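Local atomic coordinates of uncharacterized protein (Staphylococcus aureus subsp. aureus, PDB entry 3H04), a protein that is of unknown function but has the alpha/beta-hydrolase fold of the BD-FAE family and is probably a serine hydrolase acting on ester bonds. Residues 65-73 / 162-172; 124-135 / 223-231. All blocks are in the same frame, centred on the assembly; numbering follows the deposited sequence.

Contact 1 of 2, residues 65-73 / 162-172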
loop_
_atom_site.group_PDB
_atom_site.type_symbol
_atom_site.label_atom_id
_atom_site.label_comp_id
_atom_site.label_asym_id
_atom_site.label_seq_id
_atom_site.Cartn_x
_atom_site.Cartn_y
_atom_site.Cartn_z
ATOM N N LEU A 65 7.959 -2.421 5.289
ATOM C CA LEU A 65 8.991 -1.898 4.397
ATOM C C LEU A 65 8.872 -0.433 4.124
ATOM O O LEU A 65 7.850 0.163 4.372
ATOM C CB LEU A 65 9.132 -2.667 3.060
ATOM C CG LEU A 65 8.143 -2.652 1.931
ATOM C CD1 LEU A 65 8.025 -1.332 1.222
ATOM C CD2 LEU A 65 8.542 -3.842 0.908
ATOM N N SER A 66 9.955 0.147 3.634
ATOM C CA SER A 66 9.987 1.571 3.314
ATOM C C SER A 66 10.351 1.780 1.862
ATOM O O SER A 66 10.979 0.906 1.234
ATOM C CB SER A 66 10.966 2.280 4.240
ATOM O OG SER A 66 10.435 2.205 5.581
ATOM N N TYR A 67 9.915 2.922 1.319
ATOM C CA TYR A 67 10.277 3.329 -0.032
ATOM C C TYR A 67 10.349 4.855 -0.042
ATOM O O TYR A 67 9.703 5.499 0.775
ATOM C CB TYR A 67 9.234 2.837 -1.051
ATOM C CG TYR A 67 7.833 3.226 -0.696
ATOM C CD1 TYR A 67 7.295 4.435 -1.150
ATOM C CD2 TYR A 67 7.029 2.407 0.072
ATOM C CE1 TYR A 67 5.988 4.800 -0.818
ATOM C CE2 TYR A 67 5.711 2.757 0.395
ATOM C CZ TYR A 67 5.214 3.958 -0.067
ATOM O OH TYR A 67 3.957 4.335 0.282
ATOM N N ARG A 68 11.107 5.411 -0.987
ATOM C CA ARG A 68 11.199 6.869 -1.134
ATOM C C ARG A 68 9.873 7.433 -1.668
ATOM O O ARG A 68 9.190 6.840 -2.488
ATOM C CB ARG A 68 12.429 7.231 -1.976
ATOM C CG ARG A 68 13.741 7.126 -1.174
ATOM C CD ARG A 68 14.976 7.287 -2.059
ATOM N NE ARG A 68 15.247 6.098 -2.858
ATOM C CZ ARG A 68 16.306 5.984 -3.652
ATOM N NH1 ARG A 68 17.170 7.004 -3.778
ATOM N NH2 ARG A 68 16.502 4.876 -4.329
ATOM N N LEU A 69 9.474 8.582 -1.164
ATOM C CA LEU A 69 8.198 9.143 -1.522
ATOM C C LEU A 69 8.223 10.093 -2.703
ATOM O O LEU A 69 9.246 10.770 -2.981
ATOM C CB LEU A 69 7.645 9.875 -0.301
ATOM C CG LEU A 69 7.497 9.033 0.972
ATOM C CD1 LEU A 69 7.238 9.924 2.233
ATOM C CD2 LEU A 69 6.473 7.892 0.857
ATOM N N LEU A 70 7.069 10.201 -3.369
ATOM C CA LEU A 70 6.833 11.342 -4.268
ATOM C C LEU A 70 6.690 12.617 -3.433
ATOM O O LEU A 70 6.254 12.553 -2.310
ATOM C CB LEU A 70 5.591 11.151 -5.114
ATOM C CG LEU A 70 5.312 9.849 -5.852
ATOM C CD1 LEU A 70 3.850 9.957 -6.268
ATOM C CD2 LEU A 70 6.226 9.677 -7.024
ATOM N N PRO A 71 7.033 13.794 -3.993
ATOM C CA PRO A 71 7.465 14.018 -5.368
ATOM C C PRO A 71 8.978 14.071 -5.556
ATOM O O PRO A 71 9.441 14.377 -6.641
ATOM C CB PRO A 71 6.862 15.389 -5.655
ATOM C CG PRO A 71 7.068 16.123 -4.345
ATOM C CD PRO A 71 6.715 15.061 -3.308
ATOM N N GLU A 72 9.749 13.813 -4.516
ATOM C CA GLU A 72 11.207 13.976 -4.618
ATOM C C GLU A 72 11.831 12.850 -5.440
ATOM O O GLU A 72 12.916 13.022 -5.980
ATOM C CB GLU A 72 11.886 14.020 -3.255
ATOM C CG GLU A 72 11.438 15.185 -2.387
ATOM C CD GLU A 72 10.239 14.877 -1.479
ATOM O OE1 GLU A 72 9.534 13.846 -1.667
ATOM O OE2 GLU A 72 10.017 15.690 -0.568
ATOM N N VAL A 73 11.136 11.714 -5.545
ATOM C CA VAL A 73 11.490 10.681 -6.538
ATOM C C VAL A 73 10.243 10.401 -7.358
ATOM O O VAL A 73 9.151 10.891 -7.018
ATOM C CB VAL A 73 11.970 9.389 -5.894
ATOM C CG1 VAL A 73 13.180 9.663 -4.929
ATOM C CG2 VAL A 73 10.766 8.618 -5.204
ATOM N N THR A 162 15.896 16.533 -0.268
ATOM C CA THR A 162 16.374 15.225 -0.739
ATOM C C THR A 162 15.289 14.161 -0.394
ATOM O O THR A 162 14.458 14.407 0.468
ATOM C CB THR A 162 17.689 14.895 -0.078
ATOM O OG1 THR A 162 17.462 14.726 1.316
ATOM C CG2 THR A 162 18.723 16.041 -0.274
ATOM N N PRO A 163 15.297 12.994 -1.051
ATOM C CA PRO A 163 14.194 12.022 -0.795
ATOM C C PRO A 163 14.149 11.518 0.614
ATOM O O PRO A 163 15.195 11.394 1.243
ATOM C CB PRO A 163 14.528 10.866 -1.748
ATOM C CG PRO A 163 15.373 11.495 -2.840
ATOM C CD PRO A 163 16.209 12.498 -2.106
ATOM N N VAL A 164 12.936 11.165 1.070
ATOM C CA VAL A 164 12.650 10.691 2.389
ATOM C C VAL A 164 11.841 9.398 2.284
ATOM O O VAL A 164 11.203 9.153 1.270
ATOM C CB VAL A 164 11.822 11.753 3.221
ATOM C CG1 VAL A 164 12.729 12.955 3.617
ATOM C CG2 VAL A 164 10.566 12.190 2.489
ATOM N N VAL A 165 11.868 8.574 3.329
ATOM C CA VAL A 165 10.989 7.403 3.373
ATOM C C VAL A 165 9.832 7.560 4.356
ATOM O O VAL A 165 9.006 6.676 4.454
ATOM C CB VAL A 165 11.730 6.077 3.684
ATOM C CG1 VAL A 165 12.864 5.864 2.716
ATOM C CG2 VAL A 165 12.252 6.074 5.134
ATOM N N GLN A 166 9.763 8.692 5.029
ATOM C CA GLN A 166 8.672 9.000 5.901
ATOM C C GLN A 166 8.562 10.526 6.031
ATOM O O GLN A 166 9.496 11.267 5.695
ATOM C CB GLN A 166 8.848 8.323 7.265
ATOM C CG GLN A 166 10.044 8.865 8.054
ATOM C CD GLN A 166 10.149 8.282 9.461
ATOM O OE1 GLN A 166 9.157 8.007 10.114
ATOM N NE2 GLN A 166 11.353 8.105 9.920
ATOM N N ASP A 167 7.418 10.986 6.489
ATOM C CA ASP A 167 7.195 12.424 6.647
ATOM C C ASP A 167 8.330 13.025 7.439
ATOM O O ASP A 167 8.706 12.511 8.520
ATOM C CB ASP A 167 5.866 12.743 7.397
ATOM C CG ASP A 167 4.648 12.223 6.702
ATOM O OD1 ASP A 167 4.726 11.833 5.525
ATOM O OD2 ASP A 167 3.602 12.117 7.378
ATOM N N GLN A 168 8.893 14.108 6.902
ATOM C CA GLN A 168 9.905 14.919 7.591
ATOM C C GLN A 168 9.299 16.117 8.341
ATOM O O GLN A 168 9.978 16.797 9.134
ATOM C CB GLN A 168 11.022 15.339 6.591
ATOM C CG GLN A 168 10.832 16.636 5.810
ATOM C CD GLN A 168 9.712 16.588 4.802
ATOM O OE1 GLN A 168 9.122 15.521 4.508
ATOM N NE2 GLN A 168 9.398 17.766 4.249
ATOM N N ILE A 169 8.044 16.419 8.038
ATOM C CA ILE A 169 7.272 17.478 8.668
ATOM C C ILE A 169 5.855 16.957 8.843
ATOM O O ILE A 169 5.332 16.271 7.975
ATOM C CB ILE A 169 7.317 18.770 7.804
ATOM C CG1 ILE A 169 6.759 20.003 8.554
ATOM C CG2 ILE A 169 6.647 18.581 6.434
ATOM C CD1 ILE A 169 7.634 20.570 9.630
ATOM N N ALA A 170 5.252 17.293 9.973
ATOM C CA ALA A 170 3.941 16.804 10.324
ATOM C C ALA A 170 2.944 17.027 9.213
ATOM O O ALA A 170 2.140 16.129 8.986
ATOM C CB ALA A 170 3.436 17.433 11.635
ATOM N N GLN A 171 2.974 18.170 8.497
ATOM C CA GLN A 171 1.874 18.433 7.561
ATOM C C GLN A 171 2.123 18.093 6.085
ATOM O O GLN A 171 1.479 18.561 5.176
ATOM C CB GLN A 171 1.340 19.841 7.732
ATOM C CG GLN A 171 2.208 20.888 7.374
ATOM C CD GLN A 171 3.167 21.306 8.490
ATOM O OE1 GLN A 171 3.564 20.523 9.357
ATOM N NE2 GLN A 171 3.610 22.525 8.404
ATOM N N ARG A 172 3.029 17.177 5.874
ATOM C CA ARG A 172 3.396 16.785 4.559
ATOM C C ARG A 172 2.167 16.273 3.813
ATOM O O ARG A 172 2.092 16.425 2.591
ATOM C CB ARG A 172 4.467 15.679 4.648
ATOM C CG ARG A 172 4.933 15.226 3.300
ATOM C CD ARG A 172 6.094 14.312 3.445
ATOM N NE ARG A 172 6.377 13.794 2.147
ATOM C CZ ARG A 172 7.377 14.156 1.371
ATOM N NH1 ARG A 172 8.309 15.018 1.786
ATOM N NH2 ARG A 172 7.432 13.617 0.157
HETATM O O HOH W 1 8.735 4.513 6.464
HETATM O O HOH W 2 8.007 4.755 2.747
HETATM O O HOH W 3 10.917 11.645 -0.987
#
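Leu-69 and Val-164 join two irregular backbones by one direct hydrogen bond, Leu-69 N to Val-164 O at 3.0 Å, and the same carbonyl also receives a CA-H...O contact from Arg-68. The charged centre is a salt bridge in which Arg-172 grips Glu-72 end-on. Arg-172 NH2 lies 2.8 Å from Glu-72 OE1 and Arg-172 NH1 lies 3.0 Å from Glu-72 OE2, both carboxylate oxygens using their syn lone pairs. With the two planes only 20° apart, the paired bonds keep the groups nearly coplanar and fix their rotation. Arginine suits the place because its extended chain, with CG anti to the backbone N (chi1 -179°), carries several N-H donors: NH1 gives to both Glu-72 OE2 and Gln-168 OE1, and NE to Met-41 O. Val-164 CG2 lies over one guanidinium face, toward its rim, and also meets Leu-69 CD1 at 4.0 Å. Pro-163 offers a compact apolar ring: Pro-163 CG touches Val-73 CG1 at 3.5 Å, while its CB lies along the methylenes of Arg-68, whose guanidinium goes on to Asp-12 and Asp-81. Two waters bridge to Val-165 O, one from Ser-66 OG, the other from Tyr-67 N. The contact thus links the loop between strand 60-65 and helix 75-91 to the loop leading into helix 173-182, with Val-165 leaning on strand 15-21.

Contact 2 of 2, residues 124-135 / 223-231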
loop_
_atom_site.group_PDB
_atom_site.type_symbol
_atom_site.label_atom_id
_atom_site.label_comp_id
_atom_site.label_asym_id
_atom_site.label_seq_id
_atom_site.Cartn_x
_atom_site.Cartn_y
_atom_site.Cartn_z
ATOM N N ASP A 124 -5.457 -6.549 0.422
ATOM C CA ASP A 124 -5.675 -5.259 -0.260
ATOM C C ASP A 124 -6.710 -4.505 0.519
ATOM O O ASP A 124 -7.916 -4.800 0.422
ATOM C CB ASP A 124 -6.157 -5.519 -1.696
ATOM C CG ASP A 124 -6.732 -4.293 -2.410
ATOM O OD1 ASP A 124 -6.591 -3.129 -1.957
ATOM O OD2 ASP A 124 -7.391 -4.544 -3.472
ATOM N N PHE A 125 -6.243 -3.550 1.336
ATOM C CA PHE A 125 -7.157 -2.666 2.057
ATOM C C PHE A 125 -7.281 -1.369 1.246
ATOM O O PHE A 125 -6.302 -0.627 1.096
ATOM C CB PHE A 125 -6.654 -2.350 3.459
ATOM C CG PHE A 125 -6.999 -3.367 4.516
ATOM C CD1 PHE A 125 -7.359 -4.695 4.216
ATOM C CD2 PHE A 125 -6.943 -2.983 5.848
ATOM C CE1 PHE A 125 -7.631 -5.629 5.255
ATOM C CE2 PHE A 125 -7.218 -3.863 6.840
ATOM C CZ PHE A 125 -7.565 -5.196 6.565
ATOM N N TYR A 126 -8.467 -1.147 0.668
ATOM C CA TYR A 126 -8.826 0.074 -0.037
ATOM C C TYR A 126 -7.785 0.637 -1.016
ATOM O O TYR A 126 -7.531 1.860 -1.052
ATOM C CB TYR A 126 -9.336 1.164 0.895
ATOM C CG TYR A 126 -8.624 1.301 2.226
ATOM C CD1 TYR A 126 -7.451 2.056 2.335
ATOM C CD2 TYR A 126 -9.065 0.613 3.343
ATOM C CE1 TYR A 126 -6.739 2.179 3.567
ATOM C CE2 TYR A 126 -8.378 0.754 4.579
ATOM C CZ TYR A 126 -7.235 1.540 4.677
ATOM O OH TYR A 126 -6.546 1.638 5.857
ATOM N N GLY A 127 -7.214 -0.269 -1.801
ATOM C CA GLY A 127 -6.257 0.055 -2.841
ATOM C C GLY A 127 -6.875 -0.103 -4.244
ATOM O O GLY A 127 -8.109 -0.028 -4.455
ATOM N N TYR A 128 -5.978 -0.306 -5.183
ATOM C CA TYR A 128 -6.283 -0.254 -6.589
ATOM C C TYR A 128 -5.179 -0.963 -7.338
ATOM O O TYR A 128 -4.089 -1.087 -6.824
ATOM C CB TYR A 128 -6.367 1.199 -7.068
ATOM C CG TYR A 128 -5.285 2.135 -6.568
ATOM C CD1 TYR A 128 -4.150 2.380 -7.329
ATOM C CD2 TYR A 128 -5.382 2.746 -5.311
ATOM C CE1 TYR A 128 -3.146 3.241 -6.876
ATOM C CE2 TYR A 128 -4.377 3.651 -4.848
ATOM C CZ TYR A 128 -3.287 3.885 -5.654
ATOM O OH TYR A 128 -2.292 4.700 -5.242
ATOM N N SER A 129 -5.469 -1.382 -8.565
ATOM C CA SER A 129 -4.524 -2.143 -9.414
ATOM C C SER A 129 -4.004 -1.337 -10.624
ATOM O O SER A 129 -3.350 -1.875 -11.531
ATOM C CB SER A 129 -5.251 -3.388 -9.928
ATOM O OG SER A 129 -6.344 -3.051 -10.806
ATOM N N ARG A 130 -4.421 -0.084 -10.699
ATOM C CA ARG A 130 -4.110 0.743 -11.866
ATOM C C ARG A 130 -4.137 2.210 -11.443
ATOM O O ARG A 130 -4.836 2.565 -10.485
ATOM C CB ARG A 130 -5.121 0.466 -12.981
ATOM C CG ARG A 130 -6.545 0.553 -12.444
ATOM C CD ARG A 130 -7.640 0.295 -13.445
ATOM N NE ARG A 130 -8.950 0.421 -12.789
ATOM C CZ ARG A 130 -10.109 0.202 -13.407
ATOM N NH1 ARG A 130 -10.130 -0.158 -14.673
ATOM N NH2 ARG A 130 -11.260 0.353 -12.761
ATOM N N ILE A 131 -3.350 3.036 -12.126
ATOM C CA ILE A 131 -3.385 4.506 -11.942
ATOM C C ILE A 131 -4.091 5.238 -13.076
ATOM O O ILE A 131 -4.518 6.376 -12.883
ATOM C CB ILE A 131 -1.995 5.115 -11.716
ATOM C CG1 ILE A 131 -1.024 4.768 -12.821
ATOM C CG2 ILE A 131 -1.423 4.585 -10.387
ATOM C CD1 ILE A 131 0.283 5.475 -12.686
ATOM N N ASN A 132 -4.232 4.583 -14.226
ATOM C CA ASN A 132 -4.878 5.153 -15.396
ATOM C C ASN A 132 -6.369 5.002 -15.264
ATOM O O ASN A 132 -6.966 4.164 -15.941
ATOM C CB ASN A 132 -4.405 4.469 -16.688
ATOM C CG ASN A 132 -5.012 5.097 -17.931
ATOM O OD1 ASN A 132 -5.547 6.214 -17.878
ATOM N ND2 ASN A 132 -4.933 4.394 -19.053
ATOM N N THR A 133 -6.983 5.820 -14.416
ATOM C CA THR A 133 -8.417 5.707 -14.138
ATOM C C THR A 133 -8.939 7.140 -13.936
ATOM O O THR A 133 -8.179 8.040 -13.540
ATOM C CB THR A 133 -8.692 4.687 -12.912
ATOM O OG1 THR A 133 -7.513 4.498 -12.101
ATOM C CG2 THR A 133 -9.025 3.357 -13.374
ATOM N N GLU A 134 -10.197 7.424 -14.240
ATOM C CA GLU A 134 -10.593 8.843 -14.285
ATOM C C GLU A 134 -10.511 9.555 -12.897
ATOM O O GLU A 134 -10.053 10.708 -12.803
ATOM C CB GLU A 134 -11.969 9.022 -14.942
ATOM C CG GLU A 134 -12.124 10.316 -15.777
ATOM C CD GLU A 134 -11.088 10.528 -16.934
ATOM O OE1 GLU A 134 -10.728 9.564 -17.643
ATOM O OE2 GLU A 134 -10.644 11.688 -17.151
ATOM N N PRO A 135 -10.944 8.881 -11.831
ATOM C CA PRO A 135 -10.819 9.465 -10.484
ATOM C C PRO A 135 -9.394 9.853 -10.078
ATOM O O PRO A 135 -9.230 10.731 -9.221
ATOM C CB PRO A 135 -11.319 8.348 -9.574
ATOM C CG PRO A 135 -12.215 7.583 -10.378
ATOM C CD PRO A 135 -11.678 7.607 -11.784
ATOM N N VAL A 223 -10.415 6.441 -2.901
ATOM C CA VAL A 223 -10.240 5.390 -3.880
ATOM C C VAL A 223 -11.638 4.801 -4.111
ATOM O O VAL A 223 -12.189 4.198 -3.231
ATOM C CB VAL A 223 -9.367 4.222 -3.382
ATOM C CG1 VAL A 223 -9.313 3.116 -4.448
ATOM C CG2 VAL A 223 -7.992 4.695 -3.042
ATOM N N PRO A 224 -12.211 5.013 -5.262
ATOM C CA PRO A 224 -13.551 4.478 -5.453
ATOM C C PRO A 224 -13.635 2.935 -5.243
ATOM O O PRO A 224 -12.735 2.208 -5.642
ATOM C CB PRO A 224 -13.836 4.787 -6.922
ATOM C CG PRO A 224 -12.940 5.804 -7.296
ATOM C CD PRO A 224 -11.695 5.672 -6.473
ATOM N N VAL A 225 -14.728 2.456 -4.645
ATOM C CA VAL A 225 -14.919 1.009 -4.452
ATOM C C VAL A 225 -14.911 0.230 -5.784
ATOM O O VAL A 225 -14.568 -0.940 -5.831
ATOM C CB VAL A 225 -16.240 0.722 -3.639
ATOM C CG1 VAL A 225 -17.480 1.062 -4.474
ATOM C CG2 VAL A 225 -16.232 -0.732 -3.166
ATOM N N GLU A 226 -15.271 0.890 -6.878
ATOM C CA GLU A 226 -15.071 0.273 -8.199
ATOM C C GLU A 226 -13.666 -0.255 -8.501
ATOM O O GLU A 226 -13.521 -1.181 -9.330
ATOM C CB GLU A 226 -15.574 1.182 -9.349
ATOM C CG GLU A 226 -17.072 1.392 -9.321
ATOM C CD GLU A 226 -17.539 2.628 -8.476
ATOM O OE1 GLU A 226 -16.813 3.147 -7.593
ATOM O OE2 GLU A 226 -18.672 3.085 -8.712
ATOM N N GLU A 227 -12.622 0.284 -7.851
ATOM C CA GLU A 227 -11.269 -0.252 -8.069
ATOM C C GLU A 227 -11.145 -1.684 -7.529
ATOM O O GLU A 227 -10.466 -2.541 -8.134
ATOM C CB GLU A 227 -10.192 0.643 -7.459
ATOM C CG GLU A 227 -10.090 2.029 -8.137
ATOM C CD GLU A 227 -9.874 1.894 -9.674
ATOM O OE1 GLU A 227 -9.060 1.026 -10.104
ATOM O OE2 GLU A 227 -10.526 2.629 -10.452
ATOM N N SER A 228 -11.829 -1.946 -6.430
ATOM C CA SER A 228 -11.885 -3.300 -5.879
ATOM C C SER A 228 -12.782 -4.204 -6.720
ATOM O O SER A 228 -12.413 -5.376 -6.969
ATOM C CB SER A 228 -12.389 -3.288 -4.441
ATOM O OG SER A 228 -11.390 -2.872 -3.515
ATOM N N GLU A 229 -13.939 -3.672 -7.161
ATOM C CA GLU A 229 -14.847 -4.436 -8.065
ATOM C C GLU A 229 -14.092 -4.823 -9.333
ATOM O O GLU A 229 -14.192 -5.956 -9.791
ATOM C CB GLU A 229 -16.115 -3.648 -8.409
ATOM C CG GLU A 229 -16.980 -3.291 -7.214
ATOM C CD GLU A 229 -18.080 -2.248 -7.500
ATOM O OE1 GLU A 229 -18.190 -1.710 -8.632
ATOM O OE2 GLU A 229 -18.840 -1.990 -6.552
ATOM N N HIS A 230 -13.261 -3.920 -9.851
ATOM C CA HIS A 230 -12.420 -4.227 -11.030
ATOM C C HIS A 230 -11.505 -5.454 -10.808
ATOM O O HIS A 230 -11.373 -6.318 -11.696
ATOM C CB HIS A 230 -11.549 -3.038 -11.442
ATOM C CG HIS A 230 -10.614 -3.334 -12.582
ATOM N ND1 HIS A 230 -11.058 -3.630 -13.847
ATOM C CD2 HIS A 230 -9.259 -3.381 -12.642
ATOM C CE1 HIS A 230 -10.026 -3.862 -14.638
ATOM N NE2 HIS A 230 -8.922 -3.700 -13.936
ATOM N N ILE A 231 -10.890 -5.530 -9.632
ATOM C CA ILE A 231 -10.004 -6.648 -9.324
ATOM C C ILE A 231 -10.836 -7.943 -9.253
ATOM O O ILE A 231 -10.504 -8.949 -9.895
ATOM C CB ILE A 231 -9.241 -6.363 -8.021
ATOM C CG1 ILE A 231 -8.227 -5.248 -8.283
ATOM C CG2 ILE A 231 -8.499 -7.579 -7.559
ATOM C CD1 ILE A 231 -7.766 -4.554 -7.071
HETATM O O HOH W 4 -8.838 -2.735 -4.465
HETATM O O HOH W 5 -8.389 -1.436 -9.359
HETATM O O HOH W 6 -5.964 -3.145 -13.527
#
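Arg-130 reaches across to helix 226-232 and makes two different contacts there. Arg-130 NE donates to Glu-227 OE1 at 2.8 Å in an almost straight bond (175°), within the guanidinium plane and on the syn lone pair of the carboxylate; a weak bond from NH2 to Glu-227 OE2 completes the salt bridge. The same guanidinium lies flat on the ring of His-230, centres 3.8 Å apart and planes 4° from parallel, a stack for which the flat, delocalised group is well suited. Its chain, extended from CG to NE, delivers the group to both partners; Glu-227 and His-230 are three residues apart on the helix, so both face the arginine. Thr-133 CG2 touches Glu-227 OE2 at 3.4 Å.

Water carries much of the remaining polar contact. One molecule accepts from Ser-129 N and donates to both Glu-227 O and Glu-227 OE1, giving that buried carboxylate oxygen a second donor. Another joins Ser-129 OG to His-230 NE2, and a third links Asp-124 OD2 to Ser-228 OG, which is also bonded to His-216. Asp-124 is itself fixed by an Asx motif, its OD1 accepting from Gly-127 N at 2.9 Å.

Apolar groups fill in around these bonds. Val-223 CG2 lies 4.0 Å from Tyr-128 CD2, and Ile-231 CD1 packs near Ser-129 CB. The two proline rings meet at Pro-135 CG and Pro-224 CG, 3.6 Å apart. Beyond them, Tyr-128 stacks on Tyr-108, and Tyr-126 meets His-248 edge-to-face. With Asp-220 bonded to Val-223 N, the arrangement is consistent with an alpha/beta hydrolase, in which loops at the C-terminal ends of successive strands lie beside the active site, here a probable Ser-104, His-248, Asp-220 triad.

How the contacts relate
From the N terminus, the chain leaves strand 60-65 through 65-73, the first half of contact 1, then runs through helix 75-91, strand 98-103 and helix 105-116 to the end of strand 121-125, where 124-135, the first half of contact 2, begins. It next passes through short helices to 162-172, which closes contact 1 across 88 intervening residues, and finally reaches 223-231, closing contact 2 across 87. The two loops therefore cross, each holding one end of the other. Their centres lie 23 Å apart and their nearest atoms about 8 Å, without touching. Contact 1 ties the excursion after strand 121-125 to the loop beyond strand 60-65; contact 2 ties that excursion's start to helix 226-232.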